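Long-range contacts in mevalonate diphosphate decarboxylase (Legionella pneumophila, PDB 3LTO), which probably catalyses the ATP-dependent decarboxylation of mevalonate 5-diphosphate to isopentenyl diphosphate, a step in isoprenoid biosynthesis: residues A12-M17 and A214-L219; D28-S33 and L160-K165; S150-Y155 and D164-I169. All coordinates share one frame; numbering follows the deposited sequence.

Interaction 1 (A12-M17 and A214-L219); sequences ALIKYM and ANLKLL. With SO4 (sulfate ion), chain C; SO4 (sulfate ion), chain D.
I14 reaches from the loop after strand 2-12 onto one side of helix 208-224, where L216 and L219 receive it. Its CB carries two branches. CG1 lies anti to the carbonyl carbon (chi1 -61°), which sends it to the helix; it meets L219 CD2 at 3.7 Å and L216 CD1 at 3.9 Å. The terminal CD1 goes on past L219 to the helix backbone, 3.8 Å from L216 N, and also rests against CB of N215. I14 crosses L216 at about a right angle and runs alongside L219 in the reverse sense. L219 CD2 also touches L13 CB at 3.8 Å. The side-chain contacts are apolar; the amide end of N215 turns to E238, whose other oxygen takes the K15 N-H. Beyond I14 the loop holds a sulfate, probably from the crystallisation liquor: Y16 N gives O1 an almost straight bond of 2.7 Å (176°), and M17 N bonds O4 at 2.8 Å. The Y16 hydroxyl meets a second sulfate, whose O1 lies at the ring edge. L13 and I14 both face L32 as a classic beta bulge, here packed on a helix of the C-terminal GHMP-type domain beside an anion pocket, consistent with a phosphate-binding cleft.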
loop_
_atom_site.group_PDB
_atom_site.type_symbol
_atom_site.label_atom_id
_atom_site.label_comp_id
_atom_site.label_asym_id
_atom_site.label_seq_id
_atom_site.Cartn_x
_atom_site.Cartn_y
_atom_site.Cartn_z
ATOM N N ALA A 12 -18.532 -6.541 -4.183
ATOM C CA ALA A 12 -17.441 -7.372 -3.703
ATOM C C ALA A 12 -17.744 -8.864 -3.575
ATOM O O ALA A 12 -18.770 -9.258 -3.021
ATOM C CB ALA A 12 -16.949 -6.825 -2.360
ATOM N N LEU A 13 -16.842 -9.684 -4.111
ATOM C CA LEU A 13 -16.940 -11.142 -4.026
ATOM C C LEU A 13 -16.222 -11.546 -2.723
ATOM O O LEU A 13 -16.641 -12.482 -2.031
ATOM C CB LEU A 13 -16.280 -11.793 -5.251
ATOM C CG LEU A 13 -17.155 -11.941 -6.506
ATOM C CD1 LEU A 13 -17.882 -10.648 -6.787
ATOM C CD2 LEU A 13 -16.307 -12.347 -7.700
ATOM N N ILE A 14 -15.133 -10.836 -2.413
ATOM C CA ILE A 14 -14.371 -11.025 -1.171
ATOM C C ILE A 14 -14.601 -9.681 -0.458
ATOM O O ILE A 14 -14.317 -8.619 -1.018
ATOM C CB ILE A 14 -12.864 -11.233 -1.437
ATOM C CG1 ILE A 14 -12.649 -12.491 -2.291
ATOM C CG2 ILE A 14 -12.118 -11.369 -0.111
ATOM C CD1 ILE A 14 -13.051 -13.792 -1.600
ATOM N N LYS A 15 -15.109 -9.725 0.769
ATOM C CA LYS A 15 -15.457 -8.501 1.496
ATOM C C LYS A 15 -14.385 -7.759 2.288
ATOM O O LYS A 15 -13.615 -8.355 3.028
ATOM C CB LYS A 15 -16.611 -8.786 2.471
ATOM C CG LYS A 15 -17.741 -9.667 1.943
ATOM C CD LYS A 15 -18.502 -9.006 0.818
ATOM C CE LYS A 15 -19.696 -9.854 0.399
ATOM N NZ LYS A 15 -20.435 -9.251 -0.751
ATOM N N TYR A 16 -14.374 -6.439 2.137
ATOM C CA TYR A 16 -13.476 -5.569 2.880
ATOM C C TYR A 16 -14.142 -5.442 4.247
ATOM O O TYR A 16 -13.521 -5.655 5.279
ATOM C CB TYR A 16 -13.387 -4.201 2.200
ATOM C CG TYR A 16 -13.001 -3.070 3.129
ATOM C CD1 TYR A 16 -11.882 -3.163 3.963
ATOM C CD2 TYR A 16 -13.755 -1.900 3.169
ATOM C CE1 TYR A 16 -11.534 -2.115 4.812
ATOM C CE2 TYR A 16 -13.417 -0.852 4.003
ATOM C CZ TYR A 16 -12.310 -0.961 4.827
ATOM O OH TYR A 16 -12.015 0.077 5.678
HETATM N N MSE A 17 -15.420 -5.085 4.226
HETATM C CA MSE A 17 -16.244 -4.967 5.428
HETATM C C MSE A 17 -15.866 -3.869 6.420
HETATM O O MSE A 17 -16.307 -3.884 7.568
HETATM C CB MSE A 17 -16.275 -6.313 6.160
HETATM C CG MSE A 17 -17.511 -6.520 7.004
HETATM SE SE MSE A 17 -17.406 -8.148 8.050
HETATM C CE MSE A 17 -16.756 -9.302 6.671
ATOM N N ALA A 214 -7.844 -16.537 2.751
ATOM C CA ALA A 214 -7.860 -17.927 2.310
ATOM C C ALA A 214 -8.880 -18.100 1.182
ATOM O O ALA A 214 -8.654 -18.864 0.244
ATOM C CB ALA A 214 -8.207 -18.856 3.484
ATOM N N ASN A 215 -10.002 -17.393 1.278
ATOM C CA ASN A 215 -11.030 -17.484 0.248
ATOM C C ASN A 215 -10.596 -16.777 -1.023
ATOM O O ASN A 215 -10.942 -17.202 -2.125
ATOM C CB ASN A 215 -12.346 -16.880 0.735
ATOM C CG ASN A 215 -12.975 -17.688 1.844
ATOM O OD1 ASN A 215 -12.827 -18.910 1.893
ATOM N ND2 ASN A 215 -13.699 -17.016 2.734
ATOM N N LEU A 216 -9.841 -15.694 -0.862
ATOM C CA LEU A 216 -9.348 -14.924 -1.997
ATOM C C LEU A 216 -8.382 -15.758 -2.831
ATOM O O LEU A 216 -8.430 -15.740 -4.060
ATOM C CB LEU A 216 -8.645 -13.658 -1.508
ATOM C CG LEU A 216 -7.968 -12.782 -2.569
ATOM C CD1 LEU A 216 -8.960 -12.430 -3.688
ATOM C CD2 LEU A 216 -7.424 -11.511 -1.901
ATOM N N LYS A 217 -7.501 -16.483 -2.152
ATOM C CA LYS A 217 -6.535 -17.331 -2.837
ATOM C C LYS A 217 -7.281 -18.397 -3.627
ATOM O O LYS A 217 -6.932 -18.686 -4.769
ATOM C CB LYS A 217 -5.591 -18.007 -1.834
ATOM C CG LYS A 217 -4.735 -19.107 -2.463
ATOM C CD LYS A 217 -3.996 -19.940 -1.418
ATOM C CE LYS A 217 -2.708 -19.274 -0.972
ATOM N NZ LYS A 217 -1.686 -19.240 -2.062
ATOM N N LEU A 218 -8.316 -18.976 -3.022
ATOM C CA LEU A 218 -9.098 -20.010 -3.699
ATOM C C LEU A 218 -9.877 -19.425 -4.876
ATOM O O LEU A 218 -9.902 -19.995 -5.969
ATOM C CB LEU A 218 -10.065 -20.679 -2.714
ATOM C CG LEU A 218 -9.431 -21.522 -1.601
ATOM C CD1 LEU A 218 -10.504 -21.999 -0.636
ATOM C CD2 LEU A 218 -8.704 -22.707 -2.214
ATOM N N LEU A 219 -10.508 -18.281 -4.644
ATOM C CA LEU A 219 -11.291 -17.617 -5.679
ATOM C C LEU A 219 -10.425 -17.263 -6.894
ATOM O O LEU A 219 -10.790 -17.559 -8.037
ATOM C CB LEU A 219 -11.931 -16.354 -5.108
ATOM C CG LEU A 219 -12.885 -15.609 -6.038
ATOM C CD1 LEU A 219 -13.984 -16.563 -6.532
ATOM C CD2 LEU A 219 -13.487 -14.418 -5.295
HETATM S S SO4 C . -17.276 -4.395 0.895
HETATM O O1 SO4 C . -16.145 -5.227 0.449
HETATM O O2 SO4 C . -17.246 -3.138 0.140
HETATM O O3 SO4 C . -18.528 -5.118 0.633
HETATM O O4 SO4 C . -17.187 -4.092 2.328
HETATM S S SO4 D . -14.497 2.718 5.855
HETATM O O1 SO4 D . -13.098 2.467 5.479
HETATM O O2 SO4 D . -15.149 3.562 4.842
HETATM O O3 SO4 D . -15.212 1.434 5.951
HETATM O O4 SO4 D . -14.541 3.395 7.163
#

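Interaction 2 (D28-S33 and L160-K165); sequences DNSSLS and LWTGDK
S31 and W161 form an antiparallel hydrogen-bonded pair, closed by two backbone bonds: W161 N to S31 O at 2.9 Å and S31 N to W161 O at 3.0 Å. The next pair, L32 with L160, is non-hydrogen-bonded, and its two leucines bring their CD1 methyls together at 4.3 Å on the sheet face away from the tryptophan. L160 CD1 also comes within 3.5 Å of S31 O.

At the strand end the T162 hydroxyl donates to S30 OG, 2.7 Å away. T162 OG1 stands beside its own backbone N (chi1 -68°), turned to the serine, while CG2 also lies near S30 OG. That oxygen has a further partner in the carbonyl of G310 of the second subunit.

On the face opposite L32 and L160, S31 OG sits 3.3 Å from W161 CE3, approaching the indole obliquely. Its torsion, 58°, places it between backbone N and carbonyl carbon, and R152 NE bonds it there. The indole itself packs against Y16, P27 and C151, and its NE1 makes a weak bond to G163 O in the type II' turn that links T162 to K165. N29 ND2 donates to S30 O at 2.7 Å; S30 O lies close to the N29 amide plane, though the donor stands tilted from the S30 carbonyl plane. ND2 also bonds K15 O, so one amide group ties the loop before the strand to the 12-17 loop.

Strand 31-47 here runs between strand 158-162 and strand 2-12 with the bulge that follows it, where L13 is backbone-bonded to L32. Helix 208-224 covers the approach to it through A212, E213 and L216, and V309 and G310 of the second subunit pack over L160 and T162.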
loop_
_atom_site.group_PDB
_atom_site.type_symbol
_atom_site.label_atom_id
_atom_site.label_comp_id
_atom_site.label_asym_id
_atom_site.label_seq_id
_atom_site.Cartn_x
_atom_site.Cartn_y
_atom_site.Cartn_z
ATOM N N ASP A 28 -7.644 -4.793 6.816
ATOM C CA ASP A 28 -7.103 -5.989 7.448
ATOM C C ASP A 28 -6.960 -7.105 6.432
ATOM O O ASP A 28 -6.113 -7.989 6.571
ATOM C CB ASP A 28 -7.983 -6.414 8.621
ATOM C CG ASP A 28 -7.711 -5.592 9.873
ATOM O OD1 ASP A 28 -7.116 -4.495 9.765
ATOM O OD2 ASP A 28 -8.102 -6.034 10.970
ATOM N N ASN A 29 -7.796 -7.073 5.403
ATOM C CA ASN A 29 -7.674 -8.068 4.359
ATOM C C ASN A 29 -8.009 -7.447 3.025
ATOM O O ASN A 29 -8.648 -6.401 2.956
ATOM C CB ASN A 29 -8.549 -9.309 4.628
ATOM C CG ASN A 29 -10.025 -8.989 4.752
ATOM O OD1 ASN A 29 -10.560 -8.897 5.861
ATOM N ND2 ASN A 29 -10.696 -8.821 3.614
ATOM N N SER A 30 -7.535 -8.078 1.964
ATOM C CA SER A 30 -7.792 -7.588 0.631
ATOM C C SER A 30 -9.265 -7.775 0.307
ATOM O O SER A 30 -9.996 -8.478 1.021
ATOM C CB SER A 30 -6.946 -8.357 -0.382
ATOM O OG SER A 30 -5.567 -8.171 -0.131
ATOM N N SER A 31 -9.691 -7.135 -0.776
ATOM C CA SER A 31 -11.064 -7.237 -1.243
ATOM C C SER A 31 -11.071 -7.258 -2.768
ATOM O O SER A 31 -10.206 -6.659 -3.413
ATOM C CB SER A 31 -11.905 -6.072 -0.704
ATOM O OG SER A 31 -11.375 -4.806 -1.077
ATOM N N LEU A 32 -12.037 -7.974 -3.338
ATOM C CA LEU A 32 -12.185 -8.108 -4.786
ATOM C C LEU A 32 -13.635 -7.829 -5.188
ATOM O O LEU A 32 -14.562 -8.439 -4.646
ATOM C CB LEU A 32 -11.811 -9.527 -5.224
ATOM C CG LEU A 32 -12.034 -9.857 -6.697
ATOM C CD1 LEU A 32 -10.883 -9.322 -7.520
ATOM C CD2 LEU A 32 -12.135 -11.348 -6.871
ATOM N N SER A 33 -13.834 -6.927 -6.146
ATOM C CA SER A 33 -15.185 -6.597 -6.566
ATOM C C SER A 33 -15.355 -6.469 -8.074
ATOM O O SER A 33 -14.387 -6.283 -8.812
ATOM C CB SER A 33 -15.633 -5.295 -5.896
ATOM O OG SER A 33 -14.792 -4.220 -6.282
ATOM N N LEU A 160 -8.953 -5.122 -7.429
ATOM C CA LEU A 160 -8.368 -5.822 -6.300
ATOM C C LEU A 160 -7.702 -4.787 -5.417
ATOM O O LEU A 160 -6.860 -4.017 -5.871
ATOM C CB LEU A 160 -7.336 -6.852 -6.757
ATOM C CG LEU A 160 -6.620 -7.590 -5.614
ATOM C CD1 LEU A 160 -7.617 -8.444 -4.857
ATOM C CD2 LEU A 160 -5.496 -8.454 -6.170
ATOM N N TRP A 161 -8.103 -4.770 -4.152
ATOM C CA TRP A 161 -7.576 -3.834 -3.172
ATOM C C TRP A 161 -6.775 -4.626 -2.142
ATOM O O TRP A 161 -7.310 -5.496 -1.454
ATOM C CB TRP A 161 -8.754 -3.088 -2.523
ATOM C CG TRP A 161 -8.423 -2.129 -1.410
ATOM C CD1 TRP A 161 -7.204 -1.607 -1.100
ATOM C CD2 TRP A 161 -9.349 -1.564 -0.474
ATOM N NE1 TRP A 161 -7.308 -0.750 -0.025
ATOM C CE2 TRP A 161 -8.616 -0.704 0.377
ATOM C CE3 TRP A 161 -10.731 -1.700 -0.271
ATOM C CZ2 TRP A 161 -9.217 0.018 1.419
ATOM C CZ3 TRP A 161 -11.332 -0.988 0.763
ATOM C CH2 TRP A 161 -10.573 -0.137 1.595
ATOM N N THR A 162 -5.480 -4.343 -2.071
ATOM C CA THR A 162 -4.591 -5.007 -1.127
ATOM C C THR A 162 -3.718 -3.934 -0.511
ATOM O O THR A 162 -3.074 -3.179 -1.229
ATOM C CB THR A 162 -3.680 -6.030 -1.828
ATOM O OG1 THR A 162 -4.463 -7.124 -2.313
ATOM C CG2 THR A 162 -2.635 -6.553 -0.861
ATOM N N GLY A 163 -3.693 -3.862 0.815
ATOM C CA GLY A 163 -2.888 -2.848 1.467
ATOM C C GLY A 163 -3.379 -1.466 1.077
ATOM O O GLY A 163 -4.582 -1.192 1.136
ATOM N N ASP A 164 -2.467 -0.588 0.671
ATOM C CA ASP A 164 -2.881 0.755 0.280
ATOM C C ASP A 164 -2.901 0.924 -1.231
ATOM O O ASP A 164 -2.886 2.049 -1.736
ATOM C CB ASP A 164 -1.979 1.826 0.915
ATOM C CG ASP A 164 -0.533 1.716 0.477
ATOM O OD1 ASP A 164 -0.294 1.486 -0.727
ATOM O OD2 ASP A 164 0.364 1.876 1.331
ATOM N N LYS A 165 -2.943 -0.197 -1.949
ATOM C CA LYS A 165 -2.979 -0.160 -3.405
ATOM C C LYS A 165 -4.230 -0.828 -3.963
ATOM O O LYS A 165 -4.644 -1.892 -3.501
ATOM C CB LYS A 165 -1.744 -0.849 -3.991
ATOM C CG LYS A 165 -1.683 -0.803 -5.513
ATOM C CD LYS A 165 -0.695 -1.813 -6.072
ATOM C CE LYS A 165 -0.726 -1.827 -7.593
ATOM N NZ LYS A 165 0.133 -2.908 -8.147
#

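Interaction 3 (S150-Y155 and D164-I169); sequences SCRSFY and DKVSAI. With SO4 (sulfate ion), chain C.
Y155 covers the backbone of V166 and S167 with one face of its ring. In this CH-pi contact S167 CA lies 4.0 Å from the ring centroid, only 11° off the normal, and the carbonyl carbon of V166 lies over the same face nearer the rim. The phenol comes from the loop with CG anti to the carbonyl carbon (chi1 -52°), which lays it flat along strand 165-168. Its hydroxyl goes on to bond D137.

Apolar contacts flank the CH-pi contact. V166 splits between two partners: CG1 meets Y155 CE2 at 3.4 Å, the side chains crossing at a slant, and CG2 faces C151 SG at 3.2 Å, a separation so short that its exact value is doubtful. At the base of the side chain Y155 CB meets A168 CB at 3.9 Å. R152 adds only its CA and CG, near V166 CG1.

The polar end of R152 belongs to another site. Its NH2 donates to sulfate O2 at 2.7 Å and nearly straight (173°), the oxygen lying in the guanidinium plane at its edge. Further hydrogen bonds of the guanidinium help to fix its rotation, and the same sulfate is also held by S149 OG.

Because the loop and strand meet through a ring face, methyls and a thiol, the fit between them rests on shape rather than on directed bonds. R152 only brushes V166 CG1 with its base while its charged tip is turned to the anion, an arrangement consistent with a phosphate-binding role for that pocket.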
loop_
_atom_site.group_PDB
_atom_site.type_symbol
_atom_site.label_atom_id
_atom_site.label_comp_id
_atom_site.label_asym_id
_atom_site.label_seq_id
_atom_site.Cartn_x
_atom_site.Cartn_y
_atom_site.Cartn_z
ATOM N N SER A 150 -15.462 2.751 -2.008
ATOM C CA SER A 150 -15.382 3.590 -3.194
ATOM C C SER A 150 -14.082 3.543 -3.993
ATOM O O SER A 150 -14.108 3.788 -5.199
ATOM C CB SER A 150 -15.708 5.046 -2.842
ATOM O OG SER A 150 -14.632 5.667 -2.176
ATOM N N CYS A 151 -12.954 3.236 -3.350
ATOM C CA CYS A 151 -11.688 3.203 -4.081
ATOM C C CYS A 151 -11.683 2.142 -5.167
ATOM O O CYS A 151 -10.934 2.242 -6.139
ATOM C CB CYS A 151 -10.488 3.010 -3.131
ATOM S SG CYS A 151 -10.180 1.343 -2.472
ATOM N N ARG A 152 -12.534 1.134 -5.006
ATOM C CA ARG A 152 -12.641 0.055 -5.984
ATOM C C ARG A 152 -13.448 0.444 -7.214
ATOM O O ARG A 152 -13.404 -0.250 -8.237
ATOM C CB ARG A 152 -13.287 -1.172 -5.356
ATOM C CG ARG A 152 -12.373 -1.982 -4.487
ATOM C CD ARG A 152 -13.012 -3.315 -4.185
ATOM N NE ARG A 152 -13.391 -3.430 -2.790
ATOM C CZ ARG A 152 -14.621 -3.274 -2.321
ATOM N NH1 ARG A 152 -15.621 -2.992 -3.137
ATOM N NH2 ARG A 152 -14.841 -3.409 -1.024
ATOM N N SER A 153 -14.188 1.546 -7.126
ATOM C CA SER A 153 -14.998 1.979 -8.261
ATOM C C SER A 153 -14.213 2.709 -9.351
ATOM O O SER A 153 -14.757 3.004 -10.410
ATOM C CB SER A 153 -16.157 2.855 -7.781
ATOM O OG SER A 153 -17.128 2.064 -7.115
ATOM N N PHE A 154 -12.937 2.982 -9.084
ATOM C CA PHE A 154 -12.060 3.672 -10.027
ATOM C C PHE A 154 -11.408 2.718 -11.031
ATOM O O PHE A 154 -10.596 3.136 -11.864
ATOM C CB PHE A 154 -10.966 4.425 -9.257
ATOM C CG PHE A 154 -11.468 5.645 -8.544
ATOM C CD1 PHE A 154 -11.438 6.888 -9.168
ATOM C CD2 PHE A 154 -12.049 5.543 -7.284
ATOM C CE1 PHE A 154 -11.987 8.011 -8.552
ATOM C CE2 PHE A 154 -12.605 6.665 -6.656
ATOM C CZ PHE A 154 -12.573 7.898 -7.293
ATOM N N TYR A 155 -11.756 1.438 -10.948
ATOM C CA TYR A 155 -11.185 0.437 -11.842
ATOM C C TYR A 155 -12.286 -0.480 -12.344
ATOM O O TYR A 155 -13.317 -0.622 -11.697
ATOM C CB TYR A 155 -10.122 -0.373 -11.092
ATOM C CG TYR A 155 -9.093 0.510 -10.417
ATOM C CD1 TYR A 155 -7.973 0.967 -11.110
ATOM C CD2 TYR A 155 -9.278 0.944 -9.103
ATOM C CE1 TYR A 155 -7.065 1.839 -10.518
ATOM C CE2 TYR A 155 -8.374 1.821 -8.499
ATOM C CZ TYR A 155 -7.272 2.266 -9.216
ATOM O OH TYR A 155 -6.395 3.159 -8.644
ATOM N N ASP A 164 -2.467 -0.588 0.671
ATOM C CA ASP A 164 -2.881 0.755 0.280
ATOM C C ASP A 164 -2.901 0.924 -1.231
ATOM O O ASP A 164 -2.886 2.049 -1.736
ATOM C CB ASP A 164 -1.979 1.826 0.915
ATOM C CG ASP A 164 -0.533 1.716 0.477
ATOM O OD1 ASP A 164 -0.294 1.486 -0.727
ATOM O OD2 ASP A 164 0.364 1.876 1.331
ATOM N N LYS A 165 -2.943 -0.197 -1.949
ATOM C CA LYS A 165 -2.979 -0.160 -3.405
ATOM C C LYS A 165 -4.230 -0.828 -3.963
ATOM O O LYS A 165 -4.644 -1.892 -3.501
ATOM C CB LYS A 165 -1.744 -0.849 -3.991
ATOM C CG LYS A 165 -1.683 -0.803 -5.513
ATOM C CD LYS A 165 -0.695 -1.813 -6.072
ATOM C CE LYS A 165 -0.726 -1.827 -7.593
ATOM N NZ LYS A 165 0.133 -2.908 -8.147
ATOM N N VAL A 166 -4.833 -0.186 -4.957
ATOM C CA VAL A 166 -6.021 -0.712 -5.612
ATOM C C VAL A 166 -5.737 -0.713 -7.105
ATOM O O VAL A 166 -5.193 0.247 -7.637
ATOM C CB VAL A 166 -7.264 0.167 -5.353
ATOM C CG1 VAL A 166 -8.479 -0.451 -6.030
ATOM C CG2 VAL A 166 -7.496 0.314 -3.866
ATOM N N SER A 167 -6.107 -1.788 -7.782
ATOM C CA SER A 167 -5.869 -1.874 -9.215
ATOM C C SER A 167 -6.879 -2.748 -9.918
ATOM O O SER A 167 -7.596 -3.527 -9.291
ATOM C CB SER A 167 -4.478 -2.447 -9.494
ATOM O OG SER A 167 -3.458 -1.595 -9.009
ATOM N N ALA A 168 -6.927 -2.608 -11.234
ATOM C CA ALA A 168 -7.810 -3.427 -12.037
ATOM C C ALA A 168 -7.047 -4.738 -12.194
ATOM O O ALA A 168 -5.844 -4.727 -12.460
ATOM C CB ALA A 168 -8.032 -2.779 -13.394
ATOM N N ILE A 169 -7.725 -5.863 -12.001
ATOM C CA ILE A 169 -7.076 -7.160 -12.152
ATOM C C ILE A 169 -7.710 -7.845 -13.362
ATOM O O ILE A 169 -8.933 -7.863 -13.509
ATOM C CB ILE A 169 -7.234 -8.032 -10.872
ATOM C CG1 ILE A 169 -6.500 -9.365 -11.049
ATOM C CG2 ILE A 169 -8.701 -8.286 -10.577
ATOM C CD1 ILE A 169 -6.534 -10.246 -9.808
HETATM S S SO4 C . -17.276 -4.395 0.895
HETATM O O1 SO4 C . -16.145 -5.227 0.449
HETATM O O2 SO4 C . -17.246 -3.138 0.140
HETATM O O3 SO4 C . -18.528 -5.118 0.633
HETATM O O4 SO4 C . -17.187 -4.092 2.328
#

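How the interactions relate
Interactions 1 and 2 are buried, whereas interaction 3 is partly buried and reaches the surface at A168. Interaction 2 is the sheet contact proper, made mainly of backbone and hydroxyl bonds; the other two are mainly apolar, a loop on a helix in interaction 1 and a loop against a face of strand 165-168 in interaction 3. Interactions 2 and 3 share D164 and K165 at the turn between strands 158-162 and 165-168. Interaction 1 joins the N-terminal and C-terminal family regions, while the others stay within the first. The sulfate bound by both 12-17 and 150-155 connects interactions 1 and 3, and all three border the second subunit.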